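Membrane-bound lytic murein transglycosylase (Agrobacterium tumefaciens, PDB 2PNW) probably cleaves the glycan strands of peptidoglycan between N-acetylmuramic acid and N-acetylglucosamine, as a lytic transglycosylase of the MltA family. Local coordinates at residues I35-R40 / L57-E62; D23-F29 / A75-F79. All blocks are in the same frame, centred on the assembly; numbering follows the deposited sequence.

Contact 1: residues I35-R40 / L57-E62; sequences ILSHLR and LVSLLE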
loop_
_atom_site.group_PDB
_atom_site.type_symbol
_atom_site.label_atom_id
_atom_site.label_comp_id
_atom_site.label_asym_id
_atom_site.label_seq_id
_atom_site.Cartn_x
_atom_site.Cartn_y
_atom_site.Cartn_z
ATOM N N ILE A 35 -13.256 -9.278 -3.216
ATOM C CA ILE A 35 -13.707 -8.411 -2.102
ATOM C C ILE A 35 -15.019 -8.956 -1.536
ATOM O O ILE A 35 -15.182 -9.050 -0.314
ATOM C CB ILE A 35 -13.911 -6.966 -2.557
ATOM C CG1 ILE A 35 -12.574 -6.382 -3.063
ATOM C CG2 ILE A 35 -14.364 -6.085 -1.360
ATOM C CD1 ILE A 35 -12.826 -5.122 -3.933
ATOM N N LEU A 36 -15.935 -9.337 -2.433
ATOM C CA LEU A 36 -17.241 -9.848 -1.964
ATOM C C LEU A 36 -17.076 -11.145 -1.165
ATOM O O LEU A 36 -17.664 -11.300 -0.089
ATOM C CB LEU A 36 -18.224 -10.032 -3.125
ATOM C CG LEU A 36 -19.678 -10.444 -2.770
ATOM C CD1 LEU A 36 -20.348 -9.522 -1.718
ATOM C CD2 LEU A 36 -20.531 -10.486 -4.026
ATOM N N SER A 37 -16.275 -12.068 -1.689
ATOM C CA SER A 37 -15.947 -13.303 -0.976
ATOM C C SER A 37 -15.348 -13.007 0.391
ATOM O O SER A 37 -15.712 -13.638 1.395
ATOM C CB SER A 37 -14.987 -14.162 -1.835
ATOM O OG SER A 37 -14.691 -15.392 -1.193
ATOM N N HIS A 38 -14.411 -12.060 0.445
ATOM C CA HIS A 38 -13.809 -11.693 1.715
ATOM C C HIS A 38 -14.878 -11.145 2.682
ATOM O O HIS A 38 -14.926 -11.545 3.858
ATOM C CB HIS A 38 -12.692 -10.661 1.521
ATOM C CG HIS A 38 -12.157 -10.118 2.808
ATOM N ND1 HIS A 38 -11.381 -10.874 3.664
ATOM C CD2 HIS A 38 -12.299 -8.906 3.395
ATOM C CE1 HIS A 38 -11.081 -10.152 4.734
ATOM N NE2 HIS A 38 -11.628 -8.958 4.596
ATOM N N LEU A 39 -15.715 -10.222 2.212
ATOM C CA LEU A 39 -16.680 -9.571 3.127
ATOM C C LEU A 39 -17.779 -10.526 3.589
ATOM O O LEU A 39 -18.441 -10.268 4.606
ATOM C CB LEU A 39 -17.275 -8.323 2.494
ATOM C CG LEU A 39 -16.265 -7.187 2.288
ATOM C CD1 LEU A 39 -16.938 -6.037 1.609
ATOM C CD2 LEU A 39 -15.662 -6.713 3.649
ATOM N N ARG A 40 -17.959 -11.625 2.851
ATOM C CA ARG A 40 -18.921 -12.668 3.264
ATOM C C ARG A 40 -18.335 -13.630 4.289
ATOM O O ARG A 40 -19.054 -14.504 4.800
ATOM C CB ARG A 40 -19.399 -13.450 2.050
ATOM C CG ARG A 40 -20.381 -12.644 1.194
ATOM C CD ARG A 40 -20.695 -13.391 -0.099
ATOM N NE ARG A 40 -21.824 -12.790 -0.809
ATOM C CZ ARG A 40 -22.145 -13.052 -2.077
ATOM N NH1 ARG A 40 -21.405 -13.893 -2.809
ATOM N NH2 ARG A 40 -23.200 -12.454 -2.622
ATOM N N LEU A 57 -21.025 -0.763 -0.027
ATOM C CA LEU A 57 -20.154 -1.349 -1.058
ATOM C C LEU A 57 -20.659 -2.719 -1.514
ATOM O O LEU A 57 -20.665 -3.018 -2.705
ATOM C CB LEU A 57 -18.723 -1.476 -0.543
ATOM C CG LEU A 57 -17.715 -2.271 -1.419
ATOM C CD1 LEU A 57 -17.438 -1.586 -2.756
ATOM C CD2 LEU A 57 -16.420 -2.554 -0.666
ATOM N N VAL A 58 -21.067 -3.555 -0.566
ATOM C CA VAL A 58 -21.585 -4.897 -0.885
ATOM C C VAL A 58 -22.753 -4.819 -1.872
ATOM O O VAL A 58 -22.871 -5.647 -2.759
ATOM C CB VAL A 58 -21.951 -5.685 0.401
ATOM C CG1 VAL A 58 -22.875 -6.883 0.094
ATOM C CG2 VAL A 58 -20.665 -6.173 1.076
ATOM N N SER A 59 -23.581 -3.786 -1.774
ATOM C CA SER A 59 -24.691 -3.685 -2.710
ATOM C C SER A 59 -24.188 -3.582 -4.152
ATOM O O SER A 59 -24.746 -4.249 -5.030
ATOM C CB SER A 59 -25.677 -2.556 -2.345
ATOM O OG SER A 59 -25.078 -1.290 -2.551
ATOM N N LEU A 60 -23.113 -2.813 -4.384
ATOM C CA LEU A 60 -22.472 -2.735 -5.715
ATOM C C LEU A 60 -21.820 -4.056 -6.127
ATOM O O LEU A 60 -21.973 -4.508 -7.270
ATOM C CB LEU A 60 -21.440 -1.598 -5.764
ATOM C CG LEU A 60 -20.683 -1.324 -7.083
ATOM C CD1 LEU A 60 -21.644 -0.888 -8.202
ATOM C CD2 LEU A 60 -19.662 -0.258 -6.850
ATOM N N LEU A 61 -21.111 -4.685 -5.186
ATOM C CA LEU A 61 -20.417 -5.933 -5.461
ATOM C C LEU A 61 -21.389 -7.033 -5.863
ATOM O O LEU A 61 -21.088 -7.843 -6.741
ATOM C CB LEU A 61 -19.606 -6.385 -4.234
ATOM C CG LEU A 61 -18.544 -5.389 -3.744
ATOM C CD1 LEU A 61 -17.860 -6.001 -2.517
ATOM C CD2 LEU A 61 -17.539 -5.076 -4.840
ATOM N N GLU A 62 -22.558 -7.051 -5.221
ATOM C CA GLU A 62 -23.576 -8.051 -5.532
ATOM C C GLU A 62 -24.204 -7.845 -6.902
ATOM O O GLU A 62 -24.519 -8.821 -7.597
ATOM C CB GLU A 62 -24.602 -8.151 -4.400
ATOM C CG GLU A 62 -23.969 -8.805 -3.159
ATOM C CD GLU A 62 -24.978 -9.163 -2.074
ATOM O OE1 GLU A 62 -25.852 -8.334 -1.781
ATOM O OE2 GLU A 62 -24.888 -10.277 -1.517
#

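Contact 2: residues D23-F29 / A75-F79; sequences DDPRKLF and ARQFF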
loop_
_atom_site.group_PDB
_atom_site.type_symbol
_atom_site.label_atom_id
_atom_site.label_comp_id
_atom_site.label_asym_id
_atom_site.label_seq_id
_atom_site.Cartn_x
_atom_site.Cartn_y
_atom_site.Cartn_z
ATOM N N ASP A 23 -11.146 3.615 -21.341
ATOM C CA ASP A 23 -10.649 2.684 -20.316
ATOM C C ASP A 23 -11.325 1.320 -20.424
ATOM O O ASP A 23 -12.509 1.227 -20.755
ATOM C CB ASP A 23 -10.849 3.276 -18.910
ATOM C CG ASP A 23 -10.088 2.500 -17.824
ATOM O OD1 ASP A 23 -8.948 2.034 -18.082
ATOM O OD2 ASP A 23 -10.635 2.368 -16.711
ATOM N N ASP A 24 -10.559 0.260 -20.161
ATOM C CA ASP A 24 -11.084 -1.098 -20.122
ATOM C C ASP A 24 -10.974 -1.623 -18.681
ATOM O O ASP A 24 -9.924 -2.160 -18.314
ATOM C CB ASP A 24 -10.291 -2.027 -21.068
ATOM C CG ASP A 24 -10.720 -3.495 -20.952
ATOM O OD1 ASP A 24 -11.688 -3.804 -20.214
ATOM O OD2 ASP A 24 -10.081 -4.362 -21.597
ATOM N N PRO A 25 -12.035 -1.459 -17.865
ATOM C CA PRO A 25 -11.968 -1.905 -16.453
ATOM C C PRO A 25 -12.344 -3.380 -16.185
ATOM O O PRO A 25 -12.761 -3.734 -15.048
ATOM C CB PRO A 25 -12.947 -0.943 -15.756
ATOM C CG PRO A 25 -14.054 -0.762 -16.797
ATOM C CD PRO A 25 -13.311 -0.766 -18.155
ATOM N N ARG A 26 -12.193 -4.248 -17.185
ATOM C CA ARG A 26 -12.588 -5.658 -17.009
ATOM C C ARG A 26 -11.871 -6.391 -15.879
ATOM O O ARG A 26 -12.473 -7.261 -15.263
ATOM C CB ARG A 26 -12.480 -6.461 -18.326
ATOM C CG ARG A 26 -13.713 -6.274 -19.196
ATOM C CD ARG A 26 -13.593 -7.051 -20.525
ATOM N NE ARG A 26 -12.486 -6.533 -21.326
ATOM C CZ ARG A 26 -12.094 -7.046 -22.491
ATOM N NH1 ARG A 26 -12.747 -8.073 -23.025
ATOM N NH2 ARG A 26 -11.059 -6.516 -23.119
ATOM N N LYS A 27 -10.613 -6.041 -15.601
ATOM C CA LYS A 27 -9.878 -6.711 -14.503
ATOM C C LYS A 27 -10.442 -6.397 -13.109
ATOM O O LYS A 27 -10.102 -7.069 -12.130
ATOM C CB LYS A 27 -8.406 -6.338 -14.518
ATOM C CG LYS A 27 -7.628 -6.934 -15.678
ATOM C CD LYS A 27 -6.147 -6.594 -15.561
ATOM C CE LYS A 27 -5.404 -7.128 -16.791
ATOM N NZ LYS A 27 -3.936 -6.977 -16.633
ATOM N N LEU A 28 -11.301 -5.388 -13.026
ATOM C CA LEU A 28 -11.905 -5.031 -11.735
ATOM C C LEU A 28 -12.974 -6.003 -11.317
ATOM O O LEU A 28 -13.331 -6.035 -10.158
ATOM C CB LEU A 28 -12.510 -3.629 -11.770
ATOM C CG LEU A 28 -11.569 -2.473 -12.121
ATOM C CD1 LEU A 28 -12.249 -1.185 -11.706
ATOM C CD2 LEU A 28 -10.187 -2.586 -11.458
ATOM N N PHE A 29 -13.505 -6.795 -12.259
ATOM C CA PHE A 29 -14.600 -7.693 -11.923
ATOM C C PHE A 29 -14.157 -8.905 -11.091
ATOM O O PHE A 29 -14.759 -9.168 -10.020
ATOM C CB PHE A 29 -15.414 -8.022 -13.184
ATOM C CG PHE A 29 -16.245 -6.857 -13.632
ATOM C CD1 PHE A 29 -15.666 -5.807 -14.345
ATOM C CD2 PHE A 29 -17.583 -6.771 -13.277
ATOM C CE1 PHE A 29 -16.417 -4.707 -14.731
ATOM C CE2 PHE A 29 -18.350 -5.659 -13.650
ATOM C CZ PHE A 29 -17.757 -4.627 -14.385
ATOM N N ALA A 75 -18.353 -3.496 -19.475
ATOM C CA ALA A 75 -17.689 -3.210 -18.181
ATOM C C ALA A 75 -17.910 -1.762 -17.730
ATOM O O ALA A 75 -18.298 -1.506 -16.590
ATOM C CB ALA A 75 -16.212 -3.511 -18.296
ATOM N N ARG A 76 -17.653 -0.803 -18.615
ATOM C CA ARG A 76 -17.921 0.607 -18.299
ATOM C C ARG A 76 -19.404 0.821 -17.998
ATOM O O ARG A 76 -19.744 1.573 -17.078
ATOM C CB ARG A 76 -17.480 1.542 -19.440
ATOM C CG ARG A 76 -15.975 1.598 -19.664
ATOM C CD ARG A 76 -15.596 2.688 -20.654
ATOM N NE ARG A 76 -16.213 2.438 -21.956
ATOM C CZ ARG A 76 -15.634 1.773 -22.955
ATOM N NH1 ARG A 76 -14.404 1.275 -22.820
ATOM N NH2 ARG A 76 -16.291 1.607 -24.100
ATOM N N GLN A 77 -20.281 0.168 -18.770
ATOM C CA GLN A 77 -21.728 0.347 -18.612
ATOM C C GLN A 77 -22.195 -0.121 -17.250
ATOM O O GLN A 77 -23.087 0.482 -16.653
ATOM C CB GLN A 77 -22.517 -0.385 -19.714
ATOM C CG GLN A 77 -24.040 -0.144 -19.634
ATOM C CD GLN A 77 -24.422 1.312 -19.895
ATOM O OE1 GLN A 77 -24.111 1.864 -20.948
ATOM N NE2 GLN A 77 -25.104 1.931 -18.938
ATOM N N PHE A 78 -21.599 -1.199 -16.752
ATOM C CA PHE A 78 -21.901 -1.626 -15.401
ATOM C C PHE A 78 -21.785 -0.464 -14.406
ATOM O O PHE A 78 -22.698 -0.229 -13.592
ATOM C CB PHE A 78 -20.961 -2.750 -14.950
ATOM C CG PHE A 78 -21.102 -3.066 -13.489
ATOM C CD1 PHE A 78 -22.190 -3.810 -13.039
ATOM C CD2 PHE A 78 -20.165 -2.589 -12.555
ATOM C CE1 PHE A 78 -22.369 -4.075 -11.658
ATOM C CE2 PHE A 78 -20.329 -2.834 -11.196
ATOM C CZ PHE A 78 -21.436 -3.588 -10.741
ATOM N N PHE A 79 -20.661 0.245 -14.455
ATOM C CA PHE A 79 -20.418 1.351 -13.513
ATOM C C PHE A 79 -21.346 2.537 -13.752
ATOM O O PHE A 79 -21.836 3.148 -12.793
ATOM C CB PHE A 79 -18.935 1.779 -13.514
ATOM C CG PHE A 79 -18.024 0.730 -12.937
ATOM C CD1 PHE A 79 -17.963 0.523 -11.551
ATOM C CD2 PHE A 79 -17.284 -0.099 -13.771
ATOM C CE1 PHE A 79 -17.147 -0.483 -11.006
ATOM C CE2 PHE A 79 -16.476 -1.115 -13.231
ATOM C CZ PHE A 79 -16.418 -1.304 -11.852
#

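Contact 1: residues I35-R40 / L57-E62
L36 and L61 meet at the tight centre of this contact, where the two backbones draw closest: CB of L36 lies 4.1 Å from CB of L61, and CD2 of L36 rests 3.8 Å from the carbonyl oxygen of L61. With its CG anti to the backbone N (chi1 -175°), L36 sends both methyls across to the other helix, CD1 toward V58 and both toward CG of E62. Beside it, the side chains of I35 and L61 cross at about a right angle, CG2 of I35 3.7 Å from CD1 of L61. L39 adds its CD1, 3.8 Å from CG2 of V58, while Y45 from the following loop touches both I35 and L39. The pair belongs to an all-helical region near the N-terminus; segments 35-39 and 57-62 run nearer antiparallel than parallel, with 128° between their N-to-C directions. Toward solvent the packing gives way to charge. R40, extended from CG to NE, brings NH2 within 3.0 Å of OE2 of E62, a salt bridge that uses the anti lone pair of the oxygen and lies in the guanidinium plane. NH2 is shared with OE1 of E65, a second salt bridge from helix 54-66, while CD2 of L36 sits against one guanidinium face, offset toward its rim.

Contact 2: residues D23-F29 / A75-F79
F29 and F78 are brought together by different first torsions: F29 holds CG anti to its carbonyl carbon (chi1 -73°), F78 holds CG anti to its backbone N (chi1 171°). The edge of F29 thus points at the face of F78 in an offset edge-to-face pair, planes 70° apart, with CZ of F29 3.6 Å from CD2 of F78. F79 meets F29 obliquely and completes an aromatic cluster, its own face lying over CD2 of F78. Next to the rings, CB of A75 is touched by CE1 of F29, by CG of P25 at 3.8 Å and by CG of R26. At the polar end R76, bent at chi3, turns NH1 onto the carbonyl oxygen of D23, 2.8 Å away and in the guanidinium plane; E73 takes its NH2. D24 OD1 accepts from N of R26 in an Asx turn, while the R26 guanidinium grips the carboxylate side-on, NH2 to OD2 at 2.8 Å. D23 is tied by its carboxylate to R285 and to N of L319. The contact borders strand 316-324, through L319 on P25, L28 and F79, and helix 54-66, whose L60, L63 and A64 pack on F78.

How the contacts relate
Both contacts use helix 28-39: contact 2 takes its start and the loop leading into it, contact 1 its last turns. Their partners, helices 54-66 and 72-82, follow each other in the chain, and contact 1 is nested within the loop that contact 2 closes. The centres lie about 16 Å apart, bridged by L60, whose carbonyl oxygen packs 3.6 Å from CZ of F78. Contact 2 is the more buried: its apolar side mixes an aromatic cluster with P25, A75 and L28, and its cross-segment hydrogen bond runs from a charged side chain to a backbone oxygen. Contact 1, only partly buried, joins aliphatic side chains and ends in a salt bridge between charged side chains at the surface.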